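Cytochrome P450 (Rhodococcus erythropolis, PDB 3WEC) hydroxylates the quinoline nitrogen of aurachin alkaloids, as a heme-dependent cytochrome P450 monooxygenase that gives these compounds their antibiotic activity. Local coordinates at residues 16-21 and 395-400; 25-30 and 299-304. One frame throughout, in Å; residues are numbered along the deposited sequence.

Overall arrangement
Both contacts tie the N-terminal part of the chain to loops lining the substrate pocket, and their centres lie about 8 Å apart. Contact 1 is partly buried and apolar, with one phenylalanine ring leaning on a loop between strands 384-387 and 407-410. The touching residues of contact 2 are all buried. It sets the start of helix 27-36 against the chain leading into strand 303-307, and its chemistry is aromatic and polar, around one histidine. The two pocket-lining segments are themselves joined: R400 N lies 2.7 Å from P299 O, and G398 O 2.8 Å from H301 N, both probable hydrogen bonds. Segments 395-400 and 299-304 both touch the bound substrate AUI.

Contact 1 (16-21 and 395-400); sequences NPFDPT and PGMGLR. With AUI (3-[(2E,6E,9R)-9-hydroxy-3,7,11-trimethyldodeca-2,6,10-trien-1-yl]-2-methylquinolin-4(1H)-one), chain C.
F18 and M397 make the apolar part of this contact. The far end of the F18 ring does the touching. Its CZ lies 4.0 Å from M397 CG, and CE2 reaches the same methylene. The two side chains cross at about a right angle. D19 CB sits over one face of the F18 ring, near the rim. A cis peptide bond joins P17 to F18.

The second kind of contact is between ring and backbone. F18 CE1 comes within 3.3 Å of G396 O, which approaches the ring obliquely. F18 CZ also meets M397 CA. This is van der Waals packing against the main chain at G396, which has no side chain, and at M397 CA.

The segment 395-400 belongs to the loop between strands 384-387 and 407-410. In the P450 fold this C-terminal hairpin loop reaches into the substrate pocket, and here it lines the pocket for AUI. The M397 side chain touches both F18 and the ligand. Its CG meets F18, while its chain bends at the last torsion (chi3 19°) and CE lies 3.7 Å from AUI C27. G398 CA is 3.4 Å from AUI C17 in the isoprenoid tail. L399 CD1 packs on AUI C16 at 3.3 Å.

Polar bonds to other parts of the chain hold the loop. D187 accepts from the backbone N of G398 and L399. K23 NZ donates to L399 O, and R400 NE donates to K23 O. R400 NH2 also forms a salt bridge with E297.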
loop_
_atom_site.group_PDB
_atom_site.type_symbol
_atom_site.label_atom_id
_atom_site.label_comp_id
_atom_site.label_asym_id
_atom_site.label_seq_id
_atom_site.Cartn_x
_atom_site.Cartn_y
_atom_site.Cartn_z
ATOM N N ASN A 16 -1.480 -20.449 13.124
ATOM C CA ASN A 16 -2.630 -19.932 12.379
ATOM C C ASN A 16 -2.396 -18.783 11.354
ATOM O O ASN A 16 -2.931 -18.862 10.244
ATOM C CB ASN A 16 -3.803 -19.644 13.316
ATOM C CG ASN A 16 -5.143 -19.763 12.613
ATOM O OD1 ASN A 16 -5.506 -18.922 11.771
ATOM N ND2 ASN A 16 -5.891 -20.815 12.956
ATOM N N PRO A 17 -1.641 -17.709 11.713
ATOM C CA PRO A 17 -1.058 -16.884 10.623
ATOM C C PRO A 17 0.045 -17.640 9.849
ATOM O O PRO A 17 1.125 -17.831 10.407
ATOM C CB PRO A 17 -0.430 -15.706 11.385
ATOM C CG PRO A 17 -1.237 -15.583 12.623
ATOM C CD PRO A 17 -1.602 -16.995 13.007
ATOM N N PHE A 18 -0.145 -18.000 8.572
ATOM C CA PHE A 18 -1.121 -17.407 7.653
ATOM C C PHE A 18 -1.375 -18.256 6.385
ATOM O O PHE A 18 -0.555 -19.109 6.009
ATOM C CB PHE A 18 -0.637 -15.997 7.248
ATOM C CG PHE A 18 -0.037 -15.925 5.875
ATOM C CD1 PHE A 18 -0.763 -15.361 4.819
ATOM C CD2 PHE A 18 1.249 -16.415 5.631
ATOM C CE1 PHE A 18 -0.227 -15.300 3.550
ATOM C CE2 PHE A 18 1.789 -16.364 4.356
ATOM C CZ PHE A 18 1.050 -15.801 3.317
ATOM N N ASP A 19 -2.533 -18.013 5.759
ATOM C CA ASP A 19 -2.925 -18.463 4.386
ATOM C C ASP A 19 -3.707 -19.792 4.172
ATOM O O ASP A 19 -4.267 -20.002 3.077
ATOM C CB ASP A 19 -1.827 -18.211 3.312
ATOM C CG ASP A 19 -0.997 -19.447 2.967
ATOM O OD1 ASP A 19 0.087 -19.246 2.392
ATOM O OD2 ASP A 19 -1.402 -20.597 3.240
ATOM N N PRO A 20 -3.756 -20.682 5.194
ATOM C CA PRO A 20 -4.733 -21.778 5.114
ATOM C C PRO A 20 -6.170 -21.251 4.980
ATOM O O PRO A 20 -7.091 -21.771 5.619
ATOM C CB PRO A 20 -4.552 -22.511 6.458
ATOM C CG PRO A 20 -3.634 -21.670 7.299
ATOM C CD PRO A 20 -2.824 -20.879 6.324
ATOM N N THR A 21 -6.336 -20.245 4.119
ATOM C CA THR A 21 -7.497 -19.347 4.082
ATOM C C THR A 21 -7.816 -18.656 5.430
ATOM O O THR A 21 -8.973 -18.376 5.794
ATOM C CB THR A 21 -8.724 -19.933 3.369
ATOM O OG1 THR A 21 -8.319 -20.984 2.479
ATOM C CG2 THR A 21 -9.380 -18.842 2.564
ATOM N N PRO A 395 -2.782 -13.661 -3.859
ATOM C CA PRO A 395 -1.829 -14.216 -2.903
ATOM C C PRO A 395 -0.875 -13.144 -2.363
ATOM O O PRO A 395 -0.892 -11.989 -2.832
ATOM C CB PRO A 395 -1.106 -15.296 -3.724
ATOM C CG PRO A 395 -2.111 -15.688 -4.786
ATOM C CD PRO A 395 -2.734 -14.356 -5.158
ATOM N N GLY A 396 -0.104 -13.503 -1.345
ATOM C CA GLY A 396 0.972 -12.660 -0.872
ATOM C C GLY A 396 1.023 -12.588 0.632
ATOM O O GLY A 396 0.078 -12.962 1.300
ATOM N N MET A 397 2.123 -12.077 1.166
ATOM C CA MET A 397 2.368 -12.136 2.612
ATOM C C MET A 397 1.740 -10.999 3.412
ATOM O O MET A 397 1.189 -11.247 4.476
ATOM C CB MET A 397 3.865 -12.235 2.910
ATOM C CG MET A 397 4.402 -13.648 2.790
ATOM S SD MET A 397 6.038 -13.880 3.539
ATOM C CE MET A 397 6.112 -12.430 4.637
ATOM N N GLY A 398 1.861 -9.766 2.938
ATOM C CA GLY A 398 1.391 -8.605 3.706
ATOM C C GLY A 398 0.196 -7.821 3.145
ATOM O O GLY A 398 -0.391 -6.984 3.834
ATOM N N LEU A 399 -0.157 -8.046 1.890
ATOM C CA LEU A 399 -1.237 -7.240 1.248
ATOM C C LEU A 399 -2.519 -8.036 1.153
ATOM O O LEU A 399 -2.485 -9.261 1.111
ATOM C CB LEU A 399 -0.807 -6.781 -0.141
ATOM C CG LEU A 399 -0.088 -5.443 -0.409
ATOM C CD1 LEU A 399 0.536 -4.770 0.789
ATOM C CD2 LEU A 399 0.891 -5.592 -1.583
ATOM N N ARG A 400 -3.652 -7.352 1.173
ATOM C CA ARG A 400 -4.935 -8.027 1.068
ATOM C C ARG A 400 -5.919 -7.259 0.209
ATOM O O ARG A 400 -6.169 -6.049 0.398
ATOM C CB ARG A 400 -5.524 -8.298 2.444
ATOM C CG ARG A 400 -6.752 -9.203 2.409
ATOM C CD ARG A 400 -7.175 -9.622 3.805
ATOM N NE ARG A 400 -8.354 -10.459 3.780
ATOM C CZ ARG A 400 -9.592 -10.016 3.916
ATOM N NH1 ARG A 400 -10.619 -10.861 3.900
ATOM N NH2 ARG A 400 -9.803 -8.731 4.084
HETATM O O13 AUI C . 6.965 -0.820 3.826
HETATM C C1 AUI C . 6.080 -0.398 3.046
HETATM C C4 AUI C . 6.473 0.510 1.952
HETATM C C5 AUI C . 7.805 0.873 1.773
HETATM C C6 AUI C . 8.161 1.717 0.722
HETATM C C7 AUI C . 7.142 2.151 -0.138
HETATM C C8 AUI C . 5.797 1.803 -0.003
HETATM C C9 AUI C . 5.396 0.969 1.029
HETATM N N10 AUI C . 4.092 0.578 1.169
HETATM C C3 AUI C . 3.656 -0.235 2.153
HETATM C C11 AUI C . 2.189 -0.624 2.258
HETATM C C2 AUI C . 4.633 -0.774 3.158
HETATM C C12 AUI C . 4.161 -1.701 4.246
HETATM C C14 AUI C . 3.720 -3.021 3.606
HETATM C C15 AUI C . 4.285 -3.918 2.754
HETATM C C26 AUI C . 5.659 -3.820 2.120
HETATM C C16 AUI C . 3.392 -5.085 2.414
HETATM C C17 AUI C . 3.869 -6.478 2.823
HETATM C C18 AUI C . 5.336 -6.541 3.147
HETATM C C19 AUI C . 5.967 -7.552 3.784
HETATM C C27 AUI C . 5.309 -8.830 4.240
HETATM C C20 AUI C . 7.454 -7.409 3.995
HETATM C C21 AUI C . 7.875 -6.633 5.248
HETATM O O28 AUI C . 9.272 -6.405 5.112
HETATM C C22 AUI C . 7.266 -5.258 5.433
HETATM C C23 AUI C . 7.843 -4.050 5.183
HETATM C C24 AUI C . 7.024 -2.846 5.497
HETATM C C25 AUI C . 9.222 -3.763 4.607
#

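Contact 2 (25-30 and 299-304); sequences DPYPVY and PAHEAG. With AUI (3-[(2E,6E,9R)-9-hydroxy-3,7,11-trimethyldodeca-2,6,10-trien-1-yl]-2-methylquinolin-4(1H)-one), chain C.
Y30 and H301 each place CG anti to the carbonyl carbon, with chi1 -72° and -82°, and their side chains meet at the hydroxyl. Y30 OH lies 2.6 Å from H301 ND1, in the plane of the imidazole ring. This is a hydrogen bond in which either group could be the donor. The two rings meet rim to rim, with planes at 43°.

Y27 comes to the other ring nitrogen. Its OH lies 3.1 Å from H301 NE2; its hydrogen bond is to E297 OE1. The Y27 and H301 rings are oblique, with centroids 5.5 Å apart. P26 CG adds an apolar touch, 3.9 Å from H301 CE1. Y27, Y30 and H301 thus form a buried aromatic cluster. The bond to Y30 OH probably limits rotation of the imidazole.

On either side of H301 in sequence, the chain runs along the ligand: A300 CB packs on AUI C11 at 3.7 Å, and E302 OE2 approaches AUI C27 at 3.2 Å.

D25 caps the start of helix 27-36 through a weak bond from Y27 N. That helix end faces the chain entering strand 303-307 of the mixed sheet, while helix 328-333 packs against Y30 and H301.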
loop_
_atom_site.group_PDB
_atom_site.type_symbol
_atom_site.label_atom_id
_atom_site.label_comp_id
_atom_site.label_asym_id
_atom_site.label_seq_id
_atom_site.Cartn_x
_atom_site.Cartn_y
_atom_site.Cartn_z
ATOM N N ASP A 25 -10.532 -14.613 5.682
ATOM C CA ASP A 25 -10.998 -13.907 6.870
ATOM C C ASP A 25 -9.966 -14.076 7.962
ATOM O O ASP A 25 -9.803 -15.164 8.503
ATOM C CB ASP A 25 -12.387 -14.358 7.349
ATOM C CG ASP A 25 -12.949 -13.442 8.443
ATOM O OD1 ASP A 25 -13.963 -13.808 9.068
ATOM O OD2 ASP A 25 -12.360 -12.351 8.685
ATOM N N PRO A 26 -9.225 -12.994 8.259
ATOM C CA PRO A 26 -8.180 -13.093 9.255
ATOM C C PRO A 26 -8.576 -12.491 10.601
ATOM O O PRO A 26 -7.905 -12.740 11.602
ATOM C CB PRO A 26 -7.012 -12.297 8.624
ATOM C CG PRO A 26 -7.538 -11.661 7.394
ATOM C CD PRO A 26 -9.022 -11.837 7.374
ATOM N N TYR A 27 -9.657 -11.719 10.623
ATOM C CA TYR A 27 -10.074 -10.967 11.821
ATOM C C TYR A 27 -10.416 -11.796 13.062
ATOM O O TYR A 27 -9.957 -11.467 14.151
ATOM C CB TYR A 27 -11.177 -9.965 11.475
ATOM C CG TYR A 27 -10.729 -9.111 10.323
ATOM C CD1 TYR A 27 -9.824 -8.062 10.522
ATOM C CD2 TYR A 27 -11.158 -9.393 9.022
ATOM C CE1 TYR A 27 -9.382 -7.297 9.464
ATOM C CE2 TYR A 27 -10.707 -8.642 7.948
ATOM C CZ TYR A 27 -9.825 -7.592 8.172
ATOM O OH TYR A 27 -9.397 -6.843 7.090
ATOM N N PRO A 28 -11.210 -12.872 12.913
ATOM C CA PRO A 28 -11.429 -13.634 14.153
ATOM C C PRO A 28 -10.117 -14.165 14.737
ATOM O O PRO A 28 -10.048 -14.399 15.951
ATOM C CB PRO A 28 -12.338 -14.800 13.718
ATOM C CG PRO A 28 -13.043 -14.291 12.501
ATOM C CD PRO A 28 -12.071 -13.338 11.808
ATOM N N VAL A 29 -9.101 -14.359 13.889
ATOM C CA VAL A 29 -7.809 -14.889 14.336
ATOM C C VAL A 29 -6.970 -13.766 14.929
ATOM O O VAL A 29 -6.225 -13.976 15.886
ATOM C CB VAL A 29 -7.049 -15.602 13.195
ATOM C CG1 VAL A 29 -5.647 -16.007 13.640
ATOM C CG2 VAL A 29 -7.842 -16.809 12.686
ATOM N N TYR A 30 -7.108 -12.576 14.336
ATOM C CA TYR A 30 -6.558 -11.337 14.878
ATOM C C TYR A 30 -7.168 -11.059 16.242
ATOM O O TYR A 30 -6.506 -10.509 17.120
ATOM C CB TYR A 30 -6.881 -10.149 13.959
ATOM C CG TYR A 30 -6.128 -10.067 12.625
ATOM C CD1 TYR A 30 -6.665 -9.360 11.553
ATOM C CD2 TYR A 30 -4.887 -10.653 12.451
ATOM C CE1 TYR A 30 -5.999 -9.254 10.348
ATOM C CE2 TYR A 30 -4.205 -10.543 11.239
ATOM C CZ TYR A 30 -4.762 -9.848 10.182
ATOM O OH TYR A 30 -4.078 -9.763 8.965
ATOM N N PRO A 299 -5.418 -2.063 2.936
ATOM C CA PRO A 299 -4.891 -2.877 1.835
ATOM C C PRO A 299 -3.602 -3.612 2.256
ATOM O O PRO A 299 -3.290 -4.703 1.719
ATOM C CB PRO A 299 -4.629 -1.844 0.728
ATOM C CG PRO A 299 -4.358 -0.576 1.481
ATOM C CD PRO A 299 -5.202 -0.618 2.727
ATOM N N ALA A 300 -2.869 -3.018 3.206
ATOM C CA ALA A 300 -1.721 -3.663 3.799
ATOM C C ALA A 300 -2.040 -4.082 5.239
ATOM O O ALA A 300 -2.269 -3.226 6.081
ATOM C CB ALA A 300 -0.503 -2.746 3.773
ATOM N N HIS A 301 -2.039 -5.385 5.506
ATOM C CA HIS A 301 -2.257 -5.915 6.876
ATOM C C HIS A 301 -1.034 -5.845 7.753
ATOM O O HIS A 301 -1.148 -5.892 8.983
ATOM C CB HIS A 301 -2.861 -7.343 6.843
ATOM C CG HIS A 301 -4.362 -7.350 6.630
ATOM N ND1 HIS A 301 -5.188 -8.231 7.246
ATOM C CD2 HIS A 301 -5.183 -6.527 5.840
ATOM C CE1 HIS A 301 -6.463 -7.989 6.865
ATOM N NE2 HIS A 301 -6.457 -6.956 5.997
ATOM N N GLU A 302 0.141 -5.758 7.122
ATOM C CA GLU A 302 1.397 -5.511 7.852
ATOM C C GLU A 302 2.376 -4.444 7.337
ATOM O O GLU A 302 2.479 -4.183 6.127
ATOM C CB GLU A 302 2.152 -6.795 8.095
ATOM C CG GLU A 302 2.274 -7.728 6.919
ATOM C CD GLU A 302 2.663 -9.117 7.396
ATOM O OE1 GLU A 302 2.179 -9.515 8.477
ATOM O OE2 GLU A 302 3.468 -9.798 6.727
ATOM N N ALA A 303 3.045 -3.810 8.306
ATOM C CA ALA A 303 4.220 -2.971 8.097
ATOM C C ALA A 303 5.407 -3.724 8.745
ATOM O O ALA A 303 5.199 -4.505 9.676
ATOM C CB ALA A 303 4.025 -1.630 8.770
ATOM N N GLY A 304 6.633 -3.512 8.265
ATOM C CA GLY A 304 7.786 -4.239 8.811
ATOM C C GLY A 304 8.806 -3.348 9.513
ATOM O O GLY A 304 9.024 -2.217 9.079
HETATM O O13 AUI C . 6.965 -0.820 3.826
HETATM C C1 AUI C . 6.080 -0.398 3.046
HETATM C C4 AUI C . 6.473 0.510 1.952
HETATM C C5 AUI C . 7.805 0.873 1.773
HETATM C C6 AUI C . 8.161 1.717 0.722
HETATM C C7 AUI C . 7.142 2.151 -0.138
HETATM C C8 AUI C . 5.797 1.803 -0.003
HETATM C C9 AUI C . 5.396 0.969 1.029
HETATM N N10 AUI C . 4.092 0.578 1.169
HETATM C C3 AUI C . 3.656 -0.235 2.153
HETATM C C11 AUI C . 2.189 -0.624 2.258
HETATM C C2 AUI C . 4.633 -0.774 3.158
HETATM C C12 AUI C . 4.161 -1.701 4.246
HETATM C C14 AUI C . 3.720 -3.021 3.606
HETATM C C15 AUI C . 4.285 -3.918 2.754
HETATM C C26 AUI C . 5.659 -3.820 2.120
HETATM C C16 AUI C . 3.392 -5.085 2.414
HETATM C C17 AUI C . 3.869 -6.478 2.823
HETATM C C18 AUI C . 5.336 -6.541 3.147
HETATM C C19 AUI C . 5.967 -7.552 3.784
HETATM C C27 AUI C . 5.309 -8.830 4.240
HETATM C C20 AUI C . 7.454 -7.409 3.995
HETATM C C21 AUI C . 7.875 -6.633 5.248
HETATM O O28 AUI C . 9.272 -6.405 5.112
HETATM C C22 AUI C . 7.266 -5.258 5.433
HETATM C C23 AUI C . 7.843 -4.050 5.183
HETATM C C24 AUI C . 7.024 -2.846 5.497
HETATM C C25 AUI C . 9.222 -3.763 4.607
#